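Local coordinates for protein putative N-acetylneuraminate lyase ([Ruminococcus] gnavus ATCC 29149, PDB 6RB7) that belongs to the dihydrodipicolinate synthetase family of parallel beta/alpha-barrel proteins and assembles from four chains, at residues V95-M100 / A125-G130. Sequence-based numbering, arbitrary orientation.
Sequences VLENVM and ARHAEG
Leu96 and Ala128 face each other, their CA atoms 7.5 Å apart, where the helical segments 95-100 and 125-130 run nearly parallel (12°) with axes 10.7 Å apart. Leu96 reaches across with a single branch: its CD2 methyl lies 3.8 Å from Ala128 CB and equally near Ala128 CA. Its CG stands anti to the backbone N (chi1 -177°), which carries the branched end across to Ala128. His127 extends the opposite way, toward helix 89-103, and its ring ND1 comes within 4.2 Å of Leu96 CD2, obliquely. Helices 89-103 and 118-130 are consecutive outer helices of a beta/alpha barrel, with strand 108-112 between them in the chain; Leu96 and Ala128 both rest inward on Ala111 of that strand, while Ala128 also touches Ile136 of the next. Farther from the strands, a histidine-carboxylate hydrogen bond bridges the two helices. His127 NE2 donates to Glu97 OE2 at 2.8 Å, almost straight (166°), with the acceptor close to the imidazole plane. The Glu97 chain, extended beyond CG, crosses His127 at about a right angle and brings its end to the imidazole edge; OE2 is met on its anti side, from somewhat out of the carboxylate plane. Glu97 CG also lies 3.6 Å from His127 NE2, bringing the aliphatic part of the chain against the same ring. A glycerol molecule sits near the Glu97 side chain.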
loop_
_atom_site.group_PDB
_atom_site.type_symbol
_atom_site.label_atom_id
_atom_site.label_comp_id
_atom_site.label_asym_id
_atom_site.label_seq_id
_atom_site.Cartn_x
_atom_site.Cartn_y
_atom_site.Cartn_z
ATOM N N VAL A 95 31.680 -7.886 -15.820
ATOM C CA VAL A 95 31.904 -7.663 -14.382
ATOM C C VAL A 95 32.345 -8.973 -13.725
ATOM O O VAL A 95 33.352 -8.998 -12.994
ATOM C CB VAL A 95 30.643 -7.086 -13.698
ATOM C CG1 VAL A 95 30.787 -7.104 -12.205
ATOM C CG2 VAL A 95 30.330 -5.689 -14.224
ATOM N N LEU A 96 31.583 -10.048 -13.919
ATOM C CA LEU A 96 31.846 -11.285 -13.164
ATOM C C LEU A 96 33.207 -11.887 -13.600
ATOM O O LEU A 96 33.932 -12.358 -12.734
ATOM C CB LEU A 96 30.707 -12.276 -13.328
ATOM C CG LEU A 96 30.861 -13.548 -12.517
ATOM C CD1 LEU A 96 30.845 -13.244 -10.998
ATOM C CD2 LEU A 96 29.745 -14.512 -12.869
ATOM N N GLU A 97 33.516 -11.828 -14.881
ATOM C CA GLU A 97 34.829 -12.328 -15.363
ATOM C C GLU A 97 35.957 -11.608 -14.638
ATOM O O GLU A 97 36.917 -12.273 -14.245
ATOM C CB GLU A 97 34.916 -12.142 -16.875
ATOM C CG GLU A 97 34.056 -13.123 -17.603
ATOM C CD GLU A 97 33.851 -12.836 -19.087
ATOM O OE1 GLU A 97 34.426 -11.860 -19.594
ATOM O OE2 GLU A 97 33.063 -13.561 -19.726
ATOM N N ASN A 98 35.866 -10.293 -14.483
ATOM C CA ASN A 98 36.934 -9.488 -13.852
ATOM C C ASN A 98 36.969 -9.697 -12.344
ATOM O O ASN A 98 38.054 -9.684 -11.779
ATOM C CB ASN A 98 36.850 -8.056 -14.321
ATOM C CG ASN A 98 37.389 -7.941 -15.742
ATOM O OD1 ASN A 98 38.615 -7.995 -15.926
ATOM N ND2 ASN A 98 36.499 -7.848 -16.731
ATOM N N VAL A 99 35.844 -9.952 -11.691
ATOM C CA VAL A 99 35.881 -10.368 -10.266
ATOM C C VAL A 99 36.653 -11.674 -10.133
ATOM O O VAL A 99 37.554 -11.804 -9.283
ATOM C CB VAL A 99 34.448 -10.489 -9.694
ATOM C CG1 VAL A 99 34.501 -11.145 -8.311
ATOM C CG2 VAL A 99 33.792 -9.113 -9.669
ATOM N N MET A 100 36.284 -12.646 -10.938
ATOM C CA MET A 100 36.820 -14.025 -10.758
ATOM C C MET A 100 38.301 -14.029 -11.144
ATOM O O MET A 100 39.031 -14.824 -10.554
ATOM C CB MET A 100 36.016 -15.020 -11.590
ATOM C CG MET A 100 34.553 -15.164 -11.155
ATOM S SD MET A 100 34.318 -15.501 -9.396
ATOM C CE MET A 100 34.771 -17.238 -9.318
ATOM N N ALA A 125 23.196 -17.360 -15.739
ATOM C CA ALA A 125 23.360 -18.508 -14.824
ATOM C C ALA A 125 24.428 -19.458 -15.387
ATOM O O ALA A 125 25.309 -19.893 -14.638
ATOM C CB ALA A 125 22.044 -19.199 -14.589
ATOM N N ARG A 126 24.298 -19.821 -16.650
ATOM C CA ARG A 126 25.230 -20.778 -17.295
ATOM C C ARG A 126 26.627 -20.176 -17.275
ATOM O O ARG A 126 27.591 -20.910 -16.953
ATOM C CB ARG A 126 24.757 -21.054 -18.723
ATOM C CG ARG A 126 25.588 -22.065 -19.492
ATOM C CD ARG A 126 24.914 -22.219 -20.869
ATOM N NE ARG A 126 23.570 -22.824 -20.712
ATOM C CZ ARG A 126 22.368 -22.217 -20.838
ATOM N NH1 ARG A 126 22.259 -20.942 -21.181
ATOM N NH2 ARG A 126 21.258 -22.904 -20.605
ATOM N N HIS A 127 26.749 -18.885 -17.595
ATOM C CA HIS A 127 28.052 -18.193 -17.607
ATOM C C HIS A 127 28.669 -18.233 -16.206
ATOM O O HIS A 127 29.890 -18.501 -16.072
ATOM C CB HIS A 127 27.883 -16.797 -18.182
ATOM C CG HIS A 127 29.099 -15.958 -18.092
ATOM N ND1 HIS A 127 29.330 -15.123 -17.010
ATOM C CD2 HIS A 127 30.121 -15.788 -18.958
ATOM C CE1 HIS A 127 30.451 -14.467 -17.242
ATOM N NE2 HIS A 127 30.962 -14.849 -18.429
ATOM N N ALA A 128 27.864 -17.960 -15.171
ATOM C CA ALA A 128 28.348 -17.936 -13.783
ATOM C C ALA A 128 28.826 -19.322 -13.349
ATOM O O ALA A 128 29.892 -19.429 -12.706
ATOM C CB ALA A 128 27.274 -17.357 -12.862
ATOM N N GLU A 129 28.080 -20.370 -13.668
ATOM C CA GLU A 129 28.493 -21.739 -13.314
ATOM C C GLU A 129 29.804 -22.051 -14.066
ATOM O O GLU A 129 30.715 -22.685 -13.483
ATOM C CB GLU A 129 27.405 -22.743 -13.607
ATOM C CG GLU A 129 27.871 -24.140 -13.277
ATOM C CD GLU A 129 26.776 -25.183 -13.185
ATOM O OE1 GLU A 129 25.998 -25.161 -12.234
ATOM O OE2 GLU A 129 26.738 -26.030 -14.065
ATOM N N GLY A 130 29.939 -21.584 -15.277
ATOM C CA GLY A 130 31.174 -21.790 -16.065
ATOM C C GLY A 130 32.389 -21.184 -15.389
ATOM O O GLY A 130 33.519 -21.699 -15.587
#